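Local atomic coordinates of WZI (Escherichia coli, PDB entry 2YNK), a protein that sits in the outer membrane as a carbohydrate-binding beta-barrel and takes part in group 1 capsule assembly, probably by holding capsular polysaccharide at the cell surface. Residues Gly104-Glu116 / Asn128-Trp142. Sequence-based numbering, arbitrary orientation.
With D12 (dodecane), chain D; OCT (N-octane), chain M; OCT (N-octane), chain B; OCT (N-octane), chain L.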
ATOM      1  N   GLY A 104      -4.324 -17.629 -15.337  1.00 59.29           N
ATOM      2  CA  GLY A 104      -4.162 -17.629 -16.781  1.00 60.71           C
ATOM      3  C   GLY A 104      -4.731 -16.391 -17.453  1.00 61.96           C
ATOM      4  O   GLY A 104      -5.071 -15.406 -16.801  1.00 59.85           O
ATOM      5  N   GLU A 105      -4.815 -16.455 -18.777  1.00 66.29           N
ATOM      6  CA  GLU A 105      -5.390 -15.395 -19.602  1.00 67.25           C
ATOM      7  C   GLU A 105      -6.568 -14.662 -18.924  1.00 64.92           C
ATOM      8  O   GLU A 105      -6.588 -13.433 -18.879  1.00 65.59           O
ATOM      9  CB  GLU A 105      -5.809 -16.001 -20.954  1.00 70.97           C
ATOM     10  CG  GLU A 105      -6.755 -15.159 -21.808  1.00 74.69           C
ATOM     11  CD  GLU A 105      -6.183 -13.808 -22.173  1.00 77.19           C
ATOM     12  OE1 GLU A 105      -4.946 -13.708 -22.301  1.00 79.93           O
ATOM     13  OE2 GLU A 105      -6.972 -12.850 -22.336  1.00 80.55           O
ATOM     14  N   TRP A 106      -7.531 -15.408 -18.388  1.00 61.77           N
ATOM     15  CA  TRP A 106      -8.744 -14.798 -17.841  1.00 60.10           C
ATOM     16  C   TRP A 106      -9.017 -15.128 -16.392  1.00 57.95           C
ATOM     17  O   TRP A 106     -10.133 -14.909 -15.923  1.00 57.63           O
ATOM     18  CB  TRP A 106      -9.956 -15.179 -18.695  1.00 61.05           C
ATOM     19  CG  TRP A 106     -10.186 -16.668 -18.783  1.00 61.85           C
ATOM     20  CD1 TRP A 106      -9.629 -17.550 -19.696  1.00 63.27           C
ATOM     21  CD2 TRP A 106     -11.027 -17.507 -17.914  1.00 62.14           C
ATOM     22  NE1 TRP A 106     -10.056 -18.831 -19.466  1.00 64.16           N
ATOM     23  CE2 TRP A 106     -10.894 -18.876 -18.417  1.00 62.76           C
ATOM     24  CE3 TRP A 106     -11.850 -17.269 -16.818  1.00 61.69           C
ATOM     25  CZ2 TRP A 106     -11.557 -19.941 -17.835  1.00 63.21           C
ATOM     26  CZ3 TRP A 106     -12.515 -18.355 -16.237  1.00 61.88           C
ATOM     27  CH2 TRP A 106     -12.369 -19.658 -16.734  1.00 62.95           C
ATOM     28  N   TRP A 107      -8.021 -15.622 -15.656  1.00 55.40           N
ATOM     29  CA  TRP A 107      -8.241 -16.003 -14.264  1.00 54.53           C
ATOM     30  C   TRP A 107      -7.032 -15.881 -13.381  1.00 54.74           C
ATOM     31  O   TRP A 107      -5.903 -16.004 -13.847  1.00 55.58           O
ATOM     32  CB  TRP A 107      -8.797 -17.420 -14.185  1.00 54.94           C
ATOM     33  CG  TRP A 107      -7.787 -18.517 -14.369  1.00 55.76           C
ATOM     34  CD1 TRP A 107      -7.093 -19.199 -13.380  1.00 57.40           C
ATOM     35  CD2 TRP A 107      -7.345 -19.120 -15.622  1.00 58.74           C
ATOM     36  NE1 TRP A 107      -6.266 -20.146 -13.920  1.00 57.68           N
ATOM     37  CE2 TRP A 107      -6.369 -20.153 -15.261  1.00 60.11           C
ATOM     38  CE3 TRP A 107      -7.643 -18.914 -16.967  1.00 59.95           C
ATOM     39  CZ2 TRP A 107      -5.733 -20.933 -16.223  1.00 61.12           C
ATOM     40  CZ3 TRP A 107      -7.001 -19.707 -17.922  1.00 60.39           C
ATOM     41  CH2 TRP A 107      -6.069 -20.693 -17.556  1.00 60.89           C
ATOM     42  N   ASP A 108      -7.274 -15.656 -12.088  1.00 52.87           N
ATOM     43  CA  ASP A 108      -6.214 -15.567 -11.085  1.00 50.50           C
ATOM     44  C   ASP A 108      -6.756 -16.134  -9.781  1.00 52.35           C
ATOM     45  O   ASP A 108      -7.735 -15.617  -9.232  1.00 53.00           O
ATOM     46  CB  ASP A 108      -5.814 -14.105 -10.888  1.00 48.45           C
ATOM     47  CG  ASP A 108      -4.543 -13.926 -10.057  1.00 47.07           C
ATOM     48  OD1 ASP A 108      -3.887 -14.925  -9.682  1.00 46.37           O
ATOM     49  OD2 ASP A 108      -4.194 -12.748  -9.789  1.00 44.79           O
ATOM     50  N   VAL A 109      -6.130 -17.196  -9.288  1.00 52.59           N
ATOM     51  CA  VAL A 109      -6.537 -17.802  -8.029  1.00 50.84           C
ATOM     52  C   VAL A 109      -5.360 -17.871  -7.073  1.00 50.43           C
ATOM     53  O   VAL A 109      -4.325 -18.446  -7.405  1.00 49.44           O
ATOM     54  CB  VAL A 109      -7.100 -19.209  -8.246  1.00 50.79           C
ATOM     55  CG1 VAL A 109      -7.236 -19.934  -6.917  1.00 52.70           C
ATOM     56  CG2 VAL A 109      -8.441 -19.117  -8.948  1.00 50.00           C
ATOM     57  N   HIS A 110      -5.546 -17.290  -5.886  1.00 49.03           N
ATOM     58  CA  HIS A 110      -4.533 -17.255  -4.836  1.00 48.36           C
ATOM     59  C   HIS A 110      -5.167 -17.734  -3.553  1.00 49.20           C
ATOM     60  O   HIS A 110      -5.870 -16.977  -2.880  1.00 47.87           O
ATOM     61  CB  HIS A 110      -4.007 -15.828  -4.700  1.00 47.57           C
ATOM     62  CG  HIS A 110      -2.905 -15.663  -3.677  1.00 47.76           C
ATOM     63  ND1 HIS A 110      -1.630 -16.007  -3.922  1.00 48.66           N
ATOM     64  CD2 HIS A 110      -2.927 -15.141  -2.390  1.00 47.46           C
ATOM     65  CE1 HIS A 110      -0.878 -15.736  -2.846  1.00 47.70           C
ATOM     66  NE2 HIS A 110      -1.673 -15.207  -1.908  1.00 47.12           N
ATOM     67  N   LEU A 111      -4.974 -19.007  -3.225  1.00 49.27           N
ATOM     68  CA  LEU A 111      -5.517 -19.561  -1.991  1.00 49.89           C
ATOM     69  C   LEU A 111      -4.456 -19.464  -0.913  1.00 51.04           C
ATOM     70  O   LEU A 111      -3.440 -20.149  -0.974  1.00 50.67           O
ATOM     71  CB  LEU A 111      -5.929 -21.023  -2.164  1.00 50.57           C
ATOM     72  CG  LEU A 111      -7.071 -21.310  -3.133  1.00 51.61           C
ATOM     73  CD1 LEU A 111      -7.467 -22.776  -3.052  1.00 51.39           C
ATOM     74  CD2 LEU A 111      -8.263 -20.406  -2.850  1.00 51.88           C
ATOM     75  N   GLN A 112      -4.702 -18.620   0.082  1.00 51.35           N
ATOM     76  CA  GLN A 112      -3.711 -18.329   1.107  1.00 52.64           C
ATOM     77  C   GLN A 112      -4.234 -18.715   2.498  1.00 53.51           C
ATOM     78  O   GLN A 112      -5.345 -18.353   2.876  1.00 53.53           O
ATOM     79  CB  GLN A 112      -3.362 -16.840   1.044  1.00 53.16           C
ATOM     80  CG  GLN A 112      -2.381 -16.349   2.095  1.00 54.64           C
ATOM     81  CD  GLN A 112      -0.983 -16.836   1.848  1.00 55.54           C
ATOM     82  OE1 GLN A 112      -0.387 -16.527   0.821  1.00 59.30           O
ATOM     83  NE2 GLN A 112      -0.444 -17.593   2.792  1.00 58.85           N
ATOM     84  N   GLY A 113      -3.427 -19.463   3.243  1.00 53.23           N
ATOM     85  CA  GLY A 113      -3.704 -19.765   4.636  1.00 52.53           C
ATOM     86  C   GLY A 113      -2.589 -19.196   5.489  1.00 53.38           C
ATOM     87  O   GLY A 113      -1.425 -19.254   5.099  1.00 53.52           O
ATOM     88  N   ASN A 114      -2.948 -18.627   6.641  1.00 52.82           N
ATOM     89  CA  ASN A 114      -1.980 -18.118   7.612  1.00 51.38           C
ATOM     90  C   ASN A 114      -2.284 -18.622   9.032  1.00 52.91           C
ATOM     91  O   ASN A 114      -3.448 -18.693   9.444  1.00 51.45           O
ATOM     92  CB  ASN A 114      -1.997 -16.589   7.649  1.00 50.37           C
ATOM     93  CG  ASN A 114      -1.901 -15.960   6.285  1.00 49.03           C
ATOM     94  OD1 ASN A 114      -0.900 -16.112   5.586  1.00 49.46           O
ATOM     95  ND2 ASN A 114      -2.936 -15.217   5.911  1.00 47.81           N
ATOM     96  N   VAL A 115      -1.226 -18.949   9.772  1.00 53.23           N
ATOM     97  CA  VAL A 115      -1.306 -19.227  11.192  1.00 52.82           C
ATOM     98  C   VAL A 115      -0.368 -18.262  11.906  1.00 54.26           C
ATOM     99  O   VAL A 115       0.704 -17.933  11.392  1.00 51.48           O
ATOM    100  CB  VAL A 115      -0.902 -20.665  11.519  1.00 53.78           C
ATOM    101  CG1 VAL A 115       0.587 -20.851  11.316  1.00 53.74           C
ATOM    102  CG2 VAL A 115      -1.284 -21.003  12.951  1.00 55.75           C
ATOM    103  N   GLU A 116      -0.771 -17.826  13.103  1.00 56.46           N
ATOM    104  CA  GLU A 116      -0.107 -16.715  13.788  1.00 55.75           C
ATOM    105  C   GLU A 116       0.225 -16.950  15.261  1.00 55.18           C
ATOM    106  O   GLU A 116      -0.412 -17.749  15.939  1.00 56.50           O
ATOM    107  CB  GLU A 116      -0.976 -15.468  13.667  1.00 56.41           C
ATOM    108  CG  GLU A 116      -0.803 -14.757  12.341  1.00 57.03           C
ATOM    109  CD  GLU A 116      -1.943 -13.808  12.031  1.00 57.92           C
ATOM    110  OE1 GLU A 116      -2.744 -13.506  12.969  1.00 56.62           O
ATOM    111  OE2 GLU A 116      -2.026 -13.371  10.846  1.00 53.43           O
ATOM    112  N   ASN A 128      -6.101 -17.681   9.568  1.00 47.41           N
ATOM    113  CA  ASN A 128      -6.860 -16.824   8.655  1.00 45.77           C
ATOM    114  C   ASN A 128      -6.487 -16.974   7.177  1.00 45.86           C
ATOM    115  O   ASN A 128      -5.474 -17.581   6.822  1.00 46.53           O
ATOM    116  CB  ASN A 128      -6.742 -15.371   9.084  1.00 44.28           C
ATOM    117  CG  ASN A 128      -5.445 -14.752   8.655  1.00 44.76           C
ATOM    118  OD1 ASN A 128      -5.355 -14.237   7.563  1.00 48.12           O
ATOM    119  ND2 ASN A 128      -4.434 -14.796   9.509  1.00 45.42           N
ATOM    120  N   ALA A 129      -7.326 -16.403   6.322  1.00 44.54           N
ATOM    121  CA  ALA A 129      -7.141 -16.494   4.886  1.00 43.64           C
ATOM    122  C   ALA A 129      -6.910 -15.116   4.260  1.00 42.17           C
ATOM    123  O   ALA A 129      -7.475 -14.816   3.213  1.00 41.03           O
ATOM    124  CB  ALA A 129      -8.352 -17.173   4.261  1.00 43.32           C
ATOM    125  N   ASN A 130      -6.086 -14.287   4.911  1.00 42.45           N
ATOM    126  CA  ASN A 130      -5.761 -12.941   4.416  1.00 41.98           C
ATOM    127  C   ASN A 130      -4.966 -13.019   3.093  1.00 44.89           C
ATOM    128  O   ASN A 130      -4.074 -13.861   2.914  1.00 44.81           O
ATOM    129  CB  ASN A 130      -4.972 -12.134   5.465  1.00 41.54           C
ATOM    130  CG  ASN A 130      -5.806 -11.771   6.723  1.00 42.57           C
ATOM    131  OD1 ASN A 130      -5.278 -11.208   7.698  1.00 40.26           O
ATOM    132  ND2 ASN A 130      -7.097 -12.091   6.703  1.00 40.83           N
ATOM    133  N   GLY A 131      -5.308 -12.152   2.153  1.00 45.85           N
ATOM    134  CA  GLY A 131      -4.696 -12.201   0.853  1.00 47.16           C
ATOM    135  C   GLY A 131      -5.390 -13.163  -0.089  1.00 48.53           C
ATOM    136  O   GLY A 131      -5.199 -13.053  -1.301  1.00 49.64           O
ATOM    137  N   ALA A 132      -6.198 -14.090   0.438  1.00 46.72           N
ATOM    138  CA  ALA A 132      -6.816 -15.119  -0.406  1.00 46.38           C
ATOM    139  C   ALA A 132      -7.850 -14.493  -1.306  1.00 46.53           C
ATOM    140  O   ALA A 132      -8.764 -13.846  -0.818  1.00 48.25           O
ATOM    141  CB  ALA A 132      -7.457 -16.222   0.425  1.00 44.06           C
ATOM    142  N   TYR A 133      -7.694 -14.673  -2.616  1.00 47.27           N
ATOM    143  CA  TYR A 133      -8.717 -14.258  -3.573  1.00 47.06           C
ATOM    144  C   TYR A 133      -8.782 -15.198  -4.766  1.00 47.83           C
ATOM    145  O   TYR A 133      -7.863 -15.982  -5.020  1.00 47.30           O
ATOM    146  CB  TYR A 133      -8.437 -12.840  -4.081  1.00 46.60           C
ATOM    147  CG  TYR A 133      -7.185 -12.754  -4.927  1.00 46.90           C
ATOM    148  CD1 TYR A 133      -7.221 -12.995  -6.302  1.00 48.53           C
ATOM    149  CD2 TYR A 133      -5.958 -12.458  -4.349  1.00 47.41           C
ATOM    150  CE1 TYR A 133      -6.064 -12.938  -7.074  1.00 47.91           C
ATOM    151  CE2 TYR A 133      -4.801 -12.389  -5.104  1.00 47.92           C
ATOM    152  CZ  TYR A 133      -4.854 -12.632  -6.468  1.00 48.50           C
ATOM    153  OH  TYR A 133      -3.688 -12.569  -7.203  1.00 48.20           O
ATOM    154  N   GLY A 134      -9.888 -15.102  -5.490  1.00 48.49           N
ATOM    155  CA  GLY A 134      -9.970 -15.571  -6.864  1.00 49.58           C
ATOM    156  C   GLY A 134     -10.472 -14.430  -7.733  1.00 49.92           C
ATOM    157  O   GLY A 134     -11.298 -13.628  -7.289  1.00 48.88           O
ATOM    158  N   ALA A 135      -9.961 -14.331  -8.959  1.00 50.89           N
ATOM    159  CA  ALA A 135     -10.413 -13.297  -9.894  1.00 49.91           C
ATOM    160  C   ALA A 135     -10.607 -13.856 -11.280  1.00 51.67           C
ATOM    161  O   ALA A 135      -9.960 -14.832 -11.665  1.00 53.66           O
ATOM    162  CB  ALA A 135      -9.439 -12.135  -9.933  1.00 46.62           C
ATOM    163  N   VAL A 136     -11.515 -13.229 -12.022  1.00 52.34           N
ATOM    164  CA  VAL A 136     -11.722 -13.532 -13.432  1.00 52.77           C
ATOM    165  C   VAL A 136     -11.664 -12.260 -14.278  1.00 53.66           C
ATOM    166  O   VAL A 136     -11.976 -11.170 -13.791  1.00 51.12           O
ATOM    167  CB  VAL A 136     -13.076 -14.225 -13.680  1.00 53.37           C
ATOM    168  CG1 VAL A 136     -13.070 -15.623 -13.088  1.00 53.53           C
ATOM    169  CG2 VAL A 136     -14.229 -13.385 -13.150  1.00 51.92           C
ATOM    170  N   LYS A 137     -11.276 -12.414 -15.548  1.00 55.78           N
ATOM    171  CA  LYS A 137     -11.205 -11.286 -16.481  1.00 56.59           C
ATOM    172  C   LYS A 137     -12.271 -11.363 -17.566  1.00 58.72           C
ATOM    173  O   LYS A 137     -12.448 -12.399 -18.195  1.00 63.44           O
ATOM    174  CB  LYS A 137      -9.838 -11.232 -17.147  1.00 56.56           C
ATOM    175  CG  LYS A 137      -9.580  -9.934 -17.892  1.00 56.47           C
ATOM    176  CD  LYS A 137      -8.131  -9.816 -18.332  1.00 56.05           C
ATOM    177  CE  LYS A 137      -7.858 -10.630 -19.581  1.00 57.22           C
ATOM    178  NZ  LYS A 137      -6.397 -10.784 -19.768  1.00 58.01           N
ATOM    179  N   PHE A 138     -12.978 -10.259 -17.782  1.00 59.92           N
ATOM    180  CA  PHE A 138     -13.867 -10.121 -18.933  1.00 60.28           C
ATOM    181  C   PHE A 138     -13.862  -8.677 -19.438  1.00 59.66           C
ATOM    182  O   PHE A 138     -13.824  -7.738 -18.643  1.00 59.83           O
ATOM    183  CB  PHE A 138     -15.286 -10.578 -18.587  1.00 61.80           C
ATOM    184  CG  PHE A 138     -15.872  -9.914 -17.370  1.00 62.32           C
ATOM    185  CD1 PHE A 138     -16.557  -8.714 -17.477  1.00 63.22           C
ATOM    186  CD2 PHE A 138     -15.765 -10.504 -16.123  1.00 63.40           C
ATOM    187  CE1 PHE A 138     -17.107  -8.105 -16.361  1.00 63.59           C
ATOM    188  CE2 PHE A 138     -16.314  -9.901 -15.002  1.00 64.22           C
ATOM    189  CZ  PHE A 138     -16.985  -8.698 -15.122  1.00 63.35           C
ATOM    190  N   TRP A 139     -13.885  -8.509 -20.757  1.00 59.25           N
ATOM    191  CA  TRP A 139     -13.837  -7.186 -21.390  1.00 59.28           C
ATOM    192  C   TRP A 139     -12.799  -6.282 -20.776  1.00 54.95           C
ATOM    193  O   TRP A 139     -13.082  -5.128 -20.468  1.00 54.60           O
ATOM    194  CB  TRP A 139     -15.205  -6.500 -21.341  1.00 62.92           C
ATOM    195  CG  TRP A 139     -16.349  -7.314 -21.904  1.00 67.76           C
ATOM    196  CD1 TRP A 139     -16.376  -8.043 -23.093  1.00 70.17           C
ATOM    197  CD2 TRP A 139     -17.694  -7.482 -21.324  1.00 69.95           C
ATOM    198  NE1 TRP A 139     -17.599  -8.644 -23.275  1.00 72.55           N
ATOM    199  CE2 TRP A 139     -18.436  -8.346 -22.252  1.00 73.22           C
ATOM    200  CE3 TRP A 139     -18.330  -7.024 -20.176  1.00 68.51           C
ATOM    201  CZ2 TRP A 139     -19.756  -8.722 -22.011  1.00 74.70           C
ATOM    202  CZ3 TRP A 139     -19.659  -7.407 -19.947  1.00 70.61           C
ATOM    203  CH2 TRP A 139     -20.354  -8.235 -20.844  1.00 72.48           C
ATOM    204  N   ASN A 140     -11.593  -6.803 -20.574  1.00 51.69           N
ATOM    205  CA  ASN A 140     -10.486  -6.035 -19.980  1.00 49.54           C
ATOM    206  C   ASN A 140     -10.690  -5.598 -18.501  1.00 49.06           C
ATOM    207  O   ASN A 140      -9.910  -4.798 -17.967  1.00 45.31           O
ATOM    208  CB  ASN A 140     -10.147  -4.814 -20.847  1.00 47.99           C
ATOM    209  CG  ASN A 140      -8.734  -4.309 -20.609  1.00 47.39           C
ATOM    210  OD1 ASN A 140      -7.798  -5.101 -20.539  1.00 46.09           O
ATOM    211  ND2 ASN A 140      -8.575  -2.987 -20.463  1.00 46.19           N
ATOM    212  N   GLN A 141     -11.721  -6.129 -17.843  1.00 50.26           N
ATOM    213  CA  GLN A 141     -11.955  -5.837 -16.432  1.00 50.98           C
ATOM    214  C   GLN A 141     -11.657  -7.064 -15.584  1.00 49.83           C
ATOM    215  O   GLN A 141     -12.023  -8.183 -15.941  1.00 50.26           O
ATOM    216  CB  GLN A 141     -13.388  -5.350 -16.180  1.00 52.19           C
ATOM    217  CG  GLN A 141     -13.911  -4.328 -17.180  1.00 53.68           C
ATOM    218  CD  GLN A 141     -12.886  -3.268 -17.551  1.00 54.56           C
ATOM    219  OE1 GLN A 141     -12.289  -2.632 -16.684  1.00 55.05           O
ATOM    220  NE2 GLN A 141     -12.680  -3.072 -18.850  1.00 54.70           N
ATOM    221  N   TRP A 142     -10.974  -6.837 -14.469  1.00 48.81           N
ATOM    222  CA  TRP A 142     -10.749  -7.870 -13.465  1.00 49.66           C
ATOM    223  C   TRP A 142     -11.766  -7.774 -12.348  1.00 48.81           C
ATOM    224  O   TRP A 142     -11.878  -6.733 -11.693  1.00 44.35           O
ATOM    225  CB  TRP A 142      -9.364  -7.716 -12.870  1.00 49.99           C
ATOM    226  CG  TRP A 142      -8.283  -8.391 -13.649  1.00 50.66           C
ATOM    227  CD1 TRP A 142      -7.238  -7.797 -14.343  1.00 50.64           C
ATOM    228  CD2 TRP A 142      -8.088  -9.829 -13.814  1.00 51.55           C
ATOM    229  NE1 TRP A 142      -6.429  -8.750 -14.908  1.00 51.78           N
ATOM    230  CE2 TRP A 142      -6.890  -9.989 -14.637  1.00 51.10           C
ATOM    231  CE3 TRP A 142      -8.760 -10.956 -13.378  1.00 52.08           C
ATOM    232  CZ2 TRP A 142      -6.411 -11.233 -14.997  1.00 51.32           C
ATOM    233  CZ3 TRP A 142      -8.270 -12.209 -13.752  1.00 53.29           C
ATOM    234  CH2 TRP A 142      -7.117 -12.341 -14.540  1.00 52.47           C
TER
HETATM  235  C1  D12 D1003      -8.681 -23.247 -15.061  1.00 69.48           C
HETATM  236  C2  D12 D1003      -9.748 -22.210 -14.754  1.00 73.36           C
HETATM  237  C3  D12 D1003      -9.842 -21.873 -13.256  1.00 74.26           C
HETATM  238  C4  D12 D1003     -10.723 -20.641 -13.003  1.00 71.25           C
HETATM  239  C5  D12 D1003     -11.144 -20.483 -11.535  1.00 67.75           C
HETATM  240  C6  D12 D1003     -11.612 -19.055 -11.218  1.00 64.39           C
HETATM  241  C7  D12 D1003     -12.838 -19.011 -10.306  1.00 64.71           C
HETATM  242  C8  D12 D1003     -12.817 -17.871  -9.277  1.00 65.05           C
HETATM  243  C9  D12 D1003     -13.527 -16.607  -9.769  1.00 64.98           C
HETATM  244  C10 D12 D1003     -14.073 -15.738  -8.631  1.00 64.22           C
HETATM  245  C11 D12 D1003     -14.215 -14.276  -9.064  1.00 64.67           C
HETATM  246  C12 D12 D1003     -15.398 -13.572  -8.427  1.00 63.87           C
HETATM  247  C1  OCT M1012     -16.362 -12.362 -22.643  1.00 71.20           C
HETATM  248  C2  OCT M1012     -17.753 -12.566 -22.078  1.00 75.43           C
HETATM  249  C3  OCT M1012     -17.753 -12.673 -20.547  1.00 76.49           C
HETATM  250  C4  OCT M1012     -18.822 -11.789 -19.894  1.00 77.80           C
HETATM  251  C5  OCT M1012     -19.060 -12.159 -18.427  1.00 78.94           C
HETATM  252  C6  OCT M1012     -19.947 -11.151 -17.687  1.00 79.91           C
HETATM  253  C7  OCT M1012     -19.814 -11.299 -16.165  1.00 81.18           C
HETATM  254  C8  OCT M1012     -20.920 -10.585 -15.409  1.00 75.75           C
HETATM  255  C1  OCT B1001     -10.750 -18.184  -3.155  1.00 54.61           C
HETATM  256  C2  OCT B1001     -11.740 -17.466  -2.258  1.00 56.40           C
HETATM  257  C3  OCT B1001     -11.080 -16.981  -0.966  1.00 57.19           C
HETATM  258  C4  OCT B1001     -12.082 -16.267  -0.053  1.00 57.64           C
HETATM  259  C5  OCT B1001     -11.541 -16.086   1.366  1.00 57.38           C
HETATM  260  C6  OCT B1001     -12.436 -15.159   2.199  1.00 60.91           C
HETATM  261  C7  OCT B1001     -13.009 -15.794   3.476  1.00 60.38           C
HETATM  262  C8  OCT B1001     -12.978 -14.861   4.677  1.00 56.21           C
HETATM  263  C1  OCT L1011     -13.045 -16.744 -21.787  1.00 71.26           C
HETATM  264  C2  OCT L1011     -14.042 -15.839 -21.088  1.00 75.04           C
HETATM  265  C3  OCT L1011     -14.226 -16.204 -19.612  1.00 76.53           C
HETATM  266  C4  OCT L1011     -15.256 -15.315 -18.909  1.00 75.61           C
HETATM  267  C5  OCT L1011     -15.444 -15.705 -17.441  1.00 76.06           C
HETATM  268  C6  OCT L1011     -16.611 -14.959 -16.784  1.00 75.35           C
HETATM  269  C7  OCT L1011     -17.041 -15.600 -15.463  1.00 74.24           C
HETATM  270  C8  OCT L1011     -17.872 -14.653 -14.615  1.00 74.81           C
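Tyr133 reaches across to Asp108 and His110 on the neighbouring strand. Its hydroxyl donates to Asp108 OD2, with OH to OD2 at 2.6 Å, arriving from above the carboxylate plane, which stands nearly perpendicular to the ring (85°). One ring face lies against His110, whose CB is 3.9 Å from the Tyr133 ring centroid, a CH-pi contact. With chi1 at -178° the His110 imidazole swings away from the backbone N, and CD2 at its edge comes 3.3 Å from Gly131 O; the two rings are near parallel but slid apart and barely overlap. The backbones behind these side chains run antiparallel: Asp108 and Ala135 form one hydrogen-bonded pair, His110 and Tyr133 the next. The type II turn 129-132 then shifts the register by one residue, and pairing resumes at Asn114 and Asn128, where Asn114 N lies 2.7 Å from Asn128 O. At the other end Lys137 NZ donates a hydrogen bond to Glu105 O (2.8 Å) and a weak, salt-bridging one to Glu105 OE2.

Further out, Lys66 forms a salt bridge with Asp108 OD2, Asn101 OD1 is hydrogen-bonded to His110 ND1, and Arg167 pairs with Glu116. On the opposite face Trp107, Val109 and Val136 meet dodecane, which runs over the Trp107 ring; Val136 CG1 comes within 3.5 Å of dodecane C9. This beta hairpin is therefore amphipathic, as in outer-membrane barrels: a polar, charge-paired interior behind an outer surface whose bound alkanes probably mark where lipid chains would lie.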